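Local structure of endoglucanase (Bacillus akibai, 1UWW) at residues 114-117 / 118-122; 149-152 / 153-156. The protein hydrolyses internal beta-1,4-glucosidic linkages in cellulose and related beta-glucans, the present chain being its family 28 carbohydrate-binding module, specific for non-crystalline cellulose. One frame throughout, in Å; residues are numbered along the deposited sequence.

Interaction 1 of 2, residues 114-117 / 118-122; sequences PTNG and YWVQA
Pro114 lies under one face of the Tyr118 phenol ring. Its CA stands 3.8 Å from the ring centroid, 16° off the normal and displaced toward the rim, a CH-pi contact. Pro114 CB extends the overlap, reaching Tyr118 CE2 at 3.7 Å in apolar packing, so that the proline bears on the CE2 and CZ side of the ring. A chi1 of -58° sets Tyr118 CG beside its own backbone N, opposite the carbonyl carbon, which swings the ring back over the loop it has just left. A second pair meets across the turn: Asn116 ND2 comes to 3.3 Å from Val120 CG1, the two side chains crossing at about a right angle.

Tyr118 and Asn116 belong to a type I' beta turn from Asn116 to Trp119, in the loop of the hairpin joining strands 104-111 and 120-129, with Pro114 shortly before the turn and Val120 just after it. Gly117 and Tyr118 fill the two central places, each with the positive phi that this turn requires, 67° at the glycine. Trp119 N closes the turn with a straight but weak hydrogen bond of 3.3 Å to Asn116 O.

Beyond the turn, Trp119 NE1 donates a weak bond of 3.4 Å to Gln121 OE1, linking two side chains two residues apart along the chain, while the indole also packs on Val110 and Trp68. Phe111 binds Val120 through the backbone, and the side-chain NE2 of Gln112 donates to Tyr118 O. The second subunit also reaches this segment: Trp119 O is hydrogen-bonded to Asn156 ND2 of that subunit, Thr155 of the second subunit packs on the Trp119 side chain, and Gln121 NE2 binds Pro123 O of the other chain.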
ATOM      1  N   PRO A 114       4.121  21.545   2.870  1.00 24.13           N
ATOM      2  CA  PRO A 114       4.390  22.169   4.182  1.00 25.61           C
ATOM      3  C   PRO A 114       3.132  22.464   4.997  1.00 27.25           C
ATOM      4  O   PRO A 114       3.216  22.511   6.220  1.00 28.95           O
ATOM      5  CB  PRO A 114       5.113  23.466   3.809  1.00 26.38           C
ATOM      6  CG  PRO A 114       5.741  23.177   2.523  1.00 26.52           C
ATOM      7  CD  PRO A 114       4.753  22.286   1.766  1.00 25.03           C
ATOM      8  N   THR A 115       1.988  22.644   4.347  1.00 27.74           N
ATOM      9  CA  THR A 115       0.731  22.868   5.076  1.00 29.24           C
ATOM     10  C   THR A 115       0.095  21.603   5.655  1.00 29.45           C
ATOM     11  O   THR A 115      -0.876  21.711   6.421  1.00 31.54           O
ATOM     12  CB  THR A 115      -0.313  23.561   4.188  1.00 29.41           C
ATOM     13  OG1 THR A 115      -0.543  22.783   3.001  1.00 31.02           O
ATOM     14  CG2 THR A 115       0.176  24.897   3.705  1.00 30.66           C
ATOM     15  N   ASN A 116       0.563  20.412   5.259  1.00 29.24           N
ATOM     16  CA  ASN A 116       0.130  19.159   5.894  1.00 29.24           C
ATOM     17  C   ASN A 116       1.259  18.300   6.430  1.00 28.07           C
ATOM     18  O   ASN A 116       1.381  17.118   6.093  1.00 27.01           O
ATOM     19  CB  ASN A 116      -0.746  18.291   4.967  1.00 30.49           C
ATOM     20  CG  ASN A 116      -1.688  17.365   5.760  1.00 33.27           C
ATOM     21  OD1 ASN A 116      -2.767  17.795   6.202  1.00 36.91           O
ATOM     22  ND2 ASN A 116      -1.270  16.111   5.973  1.00 33.12           N
ATOM     23  N   GLY A 117       2.099  18.874   7.277  1.00 26.63           N
ATOM     24  CA  GLY A 117       3.082  18.085   7.994  1.00 26.20           C
ATOM     25  C   GLY A 117       4.161  17.471   7.118  1.00 24.88           C
ATOM     26  O   GLY A 117       4.856  16.542   7.546  1.00 25.26           O
ATOM     27  N   TYR A 118       4.306  17.988   5.892  1.00 23.43           N
ATOM     28  CA  TYR A 118       5.305  17.510   4.936  1.00 22.90           C
ATOM     29  C   TYR A 118       5.127  16.018   4.588  1.00 21.42           C
ATOM     30  O   TYR A 118       6.085  15.330   4.258  1.00 21.25           O
ATOM     31  CB  TYR A 118       6.752  17.764   5.445  1.00 23.19           C
ATOM     32  CG  TYR A 118       7.055  19.212   5.740  1.00 25.55           C
ATOM     33  CD1 TYR A 118       6.770  19.761   6.989  1.00 27.97           C
ATOM     34  CD2 TYR A 118       7.608  20.032   4.773  1.00 26.99           C
ATOM     35  CE1 TYR A 118       7.032  21.093   7.260  1.00 30.94           C
ATOM     36  CE2 TYR A 118       7.884  21.371   5.044  1.00 30.67           C
ATOM     37  CZ  TYR A 118       7.575  21.889   6.282  1.00 30.61           C
ATOM     38  OH  TYR A 118       7.843  23.213   6.550  1.00 34.97           O
ATOM     39  N   TRP A 119       3.907  15.509   4.636  1.00 21.00           N
ATOM     40  CA  TRP A 119       3.675  14.100   4.304  1.00 20.41           C
ATOM     41  C   TRP A 119       2.209  13.864   4.074  1.00 20.45           C
ATOM     42  O   TRP A 119       1.400  13.929   5.008  1.00 20.97           O
ATOM     43  CB  TRP A 119       4.156  13.147   5.422  1.00 20.05           C
ATOM     44  CG  TRP A 119       4.170  11.726   4.985  1.00 20.79           C
ATOM     45  CD1 TRP A 119       3.119  10.843   4.975  1.00 22.37           C
ATOM     46  CD2 TRP A 119       5.285  11.023   4.478  1.00 22.21           C
ATOM     47  NE1 TRP A 119       3.531   9.645   4.453  1.00 22.88           N
ATOM     48  CE2 TRP A 119       4.863   9.714   4.151  1.00 23.78           C
ATOM     49  CE3 TRP A 119       6.615  11.365   4.247  1.00 23.17           C
ATOM     50  CZ2 TRP A 119       5.734   8.742   3.640  1.00 23.82           C
ATOM     51  CZ3 TRP A 119       7.469  10.407   3.741  1.00 25.37           C
ATOM     52  CH2 TRP A 119       7.028   9.113   3.436  1.00 26.46           C
ATOM     53  N   VAL A 120       1.850  13.604   2.822  1.00 19.15           N
ATOM     54  CA  VAL A 120       0.573  13.010   2.469  1.00 19.62           C
ATOM     55  C   VAL A 120       0.873  11.877   1.501  1.00 18.92           C
ATOM     56  O   VAL A 120       1.822  11.925   0.738  1.00 20.20           O
ATOM     57  CB  VAL A 120      -0.429  14.014   1.858  1.00 20.10           C
ATOM     58  CG1 VAL A 120      -0.743  15.146   2.819  1.00 22.00           C
ATOM     59  CG2 VAL A 120       0.037  14.545   0.526  1.00 21.29           C
ATOM     60  N   GLN A 121       0.044  10.875   1.487  1.00 20.27           N
ATOM     61  CA  GLN A 121       0.298   9.689   0.707  1.00 20.02           C
ATOM     62  C   GLN A 121      -0.950   9.280  -0.046  1.00 20.06           C
ATOM     63  O   GLN A 121      -2.054   9.305   0.508  1.00 20.02           O
ATOM     64  CB  GLN A 121       0.727   8.581   1.663  1.00 21.62           C
ATOM     65  CG  GLN A 121       1.218   7.322   1.017  1.00 23.04           C
ATOM     66  CD  GLN A 121       1.888   6.381   2.003  1.00 23.53           C
ATOM     67  OE1 GLN A 121       2.361   6.815   3.060  1.00 27.51           O
ATOM     68  NE2 GLN A 121       1.965   5.108   1.635  1.00 25.08           N
ATOM     69  N   ALA A 122      -0.829   8.881  -1.306  1.00 19.03           N
ATOM     70  CA  ALA A 122      -1.977   8.355  -2.009  1.00 19.31           C
ATOM     71  C   ALA A 122      -2.397   7.081  -1.280  1.00 19.58           C
ATOM     72  O   ALA A 122      -1.542   6.229  -0.950  1.00 18.90           O
ATOM     73  CB  ALA A 122      -1.652   8.059  -3.438  1.00 19.84           C
TER

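Interaction 2 of 2, residues 149-152 / 153-156; sequences INVR and DITN
The Asn150 side-chain amide overlaps the carboxylate of Asp153, their planes 14° apart and stacked, with Asn150 OD1 3.4 Å from Asp153 CG. The same OD1 receives the backbone N-H of Asp153 at 2.9 Å, a bent bond of 142° with the donor tilted from the carbonyl plane. Asn150 CG lies opposite the backbone N (chi1 -171°) and beside the carbonyl carbon, which carries the amide forward along the chain to meet the N-H three residues on. The reach resembles that of a helix N-cap, although here what follows is a type I beta turn from Val151 to Ile154.

The turn follows strand 142-150 and opens the loop toward strand 165-173. It is closed by Ile154 N bonding to Val151 O at 3.2 Å, the donor well above the carbonyl plane. On its inner side Val151 CB meets Ile154 CD1 at 4.0 Å; Val151 continues onto Leu109 and Phe111, and Ile154 onto Pro123, so both apolar groups bear on the facing sheet. Arg152, at the turn's second position, is drawn into a separate charged cluster, with salt bridges to Asp87 and Asp159 and bonds to the carbonyls of Gly84 and Asn86.

One water bridges the two stacked groups, accepting from Asn150 ND2 at 3.2 Å and donating to Asp153 OD1 at 2.9 Å. Since OD1 of the asparagine accepts from a backbone N-H while ND2 donates to the water, the amide's orientation is well defined. Asp153 OD2 forms a salt bridge with Lys124; with this lysine on one oxygen and the donating water on the other, the carboxylate is probably kept ionised.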
ATOM      1  N   ILE A 149      -2.228   5.982 -10.201  1.00 18.52           N
ATOM      2  CA  ILE A 149      -2.424   6.114  -8.755  1.00 19.19           C
ATOM      3  C   ILE A 149      -3.377   7.283  -8.497  1.00 18.77           C
ATOM      4  O   ILE A 149      -3.145   8.391  -8.944  1.00 18.66           O
ATOM      5  CB  ILE A 149      -1.080   6.322  -8.019  1.00 19.16           C
ATOM      6  CG1 ILE A 149      -0.164   5.082  -8.233  1.00 20.78           C
ATOM      7  CG2 ILE A 149      -1.298   6.554  -6.542  1.00 21.09           C
ATOM      8  CD1 ILE A 149       1.263   5.283  -7.864  1.00 23.02           C
ATOM      9  N   ASN A 150      -4.460   7.000  -7.775  1.00 18.57           N
ATOM     10  CA  ASN A 150      -5.509   7.965  -7.518  1.00 18.96           C
ATOM     11  C   ASN A 150      -5.060   8.967  -6.459  1.00 17.67           C
ATOM     12  O   ASN A 150      -4.729   8.605  -5.333  1.00 19.82           O
ATOM     13  CB  ASN A 150      -6.775   7.239  -7.075  1.00 19.74           C
ATOM     14  CG  ASN A 150      -7.987   8.153  -6.988  1.00 21.43           C
ATOM     15  OD1 ASN A 150      -7.926   9.235  -6.411  1.00 22.71           O
ATOM     16  ND2 ASN A 150      -9.099   7.718  -7.589  1.00 25.94           N
ATOM     17  N   VAL A 151      -5.043  10.232  -6.849  1.00 18.10           N
ATOM     18  CA  VAL A 151      -4.765  11.338  -5.931  1.00 18.26           C
ATOM     19  C   VAL A 151      -5.999  12.184  -5.572  1.00 18.84           C
ATOM     20  O   VAL A 151      -5.935  13.002  -4.660  1.00 18.96           O
ATOM     21  CB  VAL A 151      -3.646  12.258  -6.465  1.00 18.20           C
ATOM     22  CG1 VAL A 151      -2.312  11.496  -6.536  1.00 17.89           C
ATOM     23  CG2 VAL A 151      -3.987  12.840  -7.836  1.00 18.85           C
ATOM     24  N   ARG A 152      -7.085  11.994  -6.303  1.00 19.20           N
ATOM     25  CA  ARG A 152      -8.382  12.580  -5.954  1.00 19.81           C
ATOM     26  C   ARG A 152      -8.783  12.144  -4.550  1.00 21.15           C
ATOM     27  O   ARG A 152      -9.379  12.926  -3.796  1.00 22.00           O
ATOM     28  CB  ARG A 152      -9.412  12.169  -6.999  1.00 20.18           C
ATOM     29  CG  ARG A 152     -10.813  12.746  -6.788  1.00 20.63           C
ATOM     30  CD  ARG A 152     -10.847  14.229  -6.573  1.00 21.64           C
ATOM     31  NE  ARG A 152     -10.045  14.976  -7.532  1.00 20.18           N
ATOM     32  CZ  ARG A 152      -9.701  16.247  -7.367  1.00 21.53           C
ATOM     33  NH1 ARG A 152     -10.121  16.911  -6.298  1.00 21.33           N
ATOM     34  NH2 ARG A 152      -8.929  16.887  -8.230  1.00 19.62           N
ATOM     35  N   ASP A 153      -8.383  10.938  -4.171  1.00 21.92           N
ATOM     36  CA  ASP A 153      -8.730  10.354  -2.876  1.00 23.44           C
ATOM     37  C   ASP A 153      -7.878  10.834  -1.711  1.00 23.73           C
ATOM     38  O   ASP A 153      -8.114  10.410  -0.566  1.00 26.40           O
ATOM     39  CB  ASP A 153      -8.742   8.827  -2.992  1.00 25.33           C
ATOM     40  CG  ASP A 153      -9.934   8.323  -3.819  1.00 28.38           C
ATOM     41  OD1 ASP A 153     -10.862   9.132  -4.075  1.00 36.86           O
ATOM     42  OD2 ASP A 153     -10.031   7.171  -4.278  1.00 33.21           O
ATOM     43  N   ILE A 154      -6.937  11.747  -1.936  1.00 22.01           N
ATOM     44  CA  ILE A 154      -6.197  12.365  -0.833  1.00 21.18           C
ATOM     45  C   ILE A 154      -7.038  13.499  -0.284  1.00 22.46           C
ATOM     46  O   ILE A 154      -7.138  14.553  -0.890  1.00 22.36           O
ATOM     47  CB  ILE A 154      -4.796  12.868  -1.305  1.00 20.84           C
ATOM     48  CG1 ILE A 154      -3.952  11.709  -1.852  1.00 21.18           C
ATOM     49  CG2 ILE A 154      -4.016  13.525  -0.160  1.00 21.10           C
ATOM     50  CD1 ILE A 154      -2.674  12.123  -2.543  1.00 21.57           C
ATOM     51  N   THR A 155      -7.608  13.296   0.898  1.00 23.35           N
ATOM     52  CA  THR A 155      -8.476  14.311   1.492  1.00 24.31           C
ATOM     53  C   THR A 155      -7.737  15.401   2.217  1.00 24.07           C
ATOM     54  O   THR A 155      -8.326  16.459   2.434  1.00 25.11           O
ATOM     55  CB  THR A 155      -9.484  13.706   2.461  1.00 24.46           C
ATOM     56  OG1 THR A 155      -8.796  13.062   3.544  1.00 26.56           O
ATOM     57  CG2 THR A 155     -10.322  12.633   1.770  1.00 25.20           C
ATOM     58  N   ASN A 156      -6.471  15.191   2.570  1.00 24.19           N
ATOM     59  CA  ASN A 156      -5.714  16.211   3.304  1.00 25.65           C
ATOM     60  C   ASN A 156      -4.936  17.152   2.406  1.00 24.93           C
ATOM     61  O   ASN A 156      -4.007  17.835   2.849  1.00 26.87           O
ATOM     62  CB  ASN A 156      -4.773  15.569   4.312  1.00 26.25           C
ATOM     63  CG  ASN A 156      -5.396  15.439   5.677  1.00 29.78           C
ATOM     64  OD1 ASN A 156      -6.095  16.348   6.156  1.00 34.78           O
ATOM     65  ND2 ASN A 156      -5.134  14.327   6.320  1.00 29.49           N
TER
HETATM   66  O   HOH W   1     -11.783   9.302  -6.809  1.00 42.45           O

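In the fold
Both interactions are four-residue turns at strand ends on the same side of the module, but they serve different sheets. Interaction 1 lies in the hairpin loop of the five-stranded sheet and is a surface contact, resting on a ring face and a weak backbone bond. Interaction 2, partly buried, leaves the six-stranded sheet and relies on a side-chain to backbone hydrogen bond, a bridging water and charged partners. Ala122 CB packs 3.5 Å from Ile149 CG2 between the sheets, while the loops meet at Asn116 OD1 and Asn156 CB, 3.5 Å apart. Each interaction also touches the second subunit.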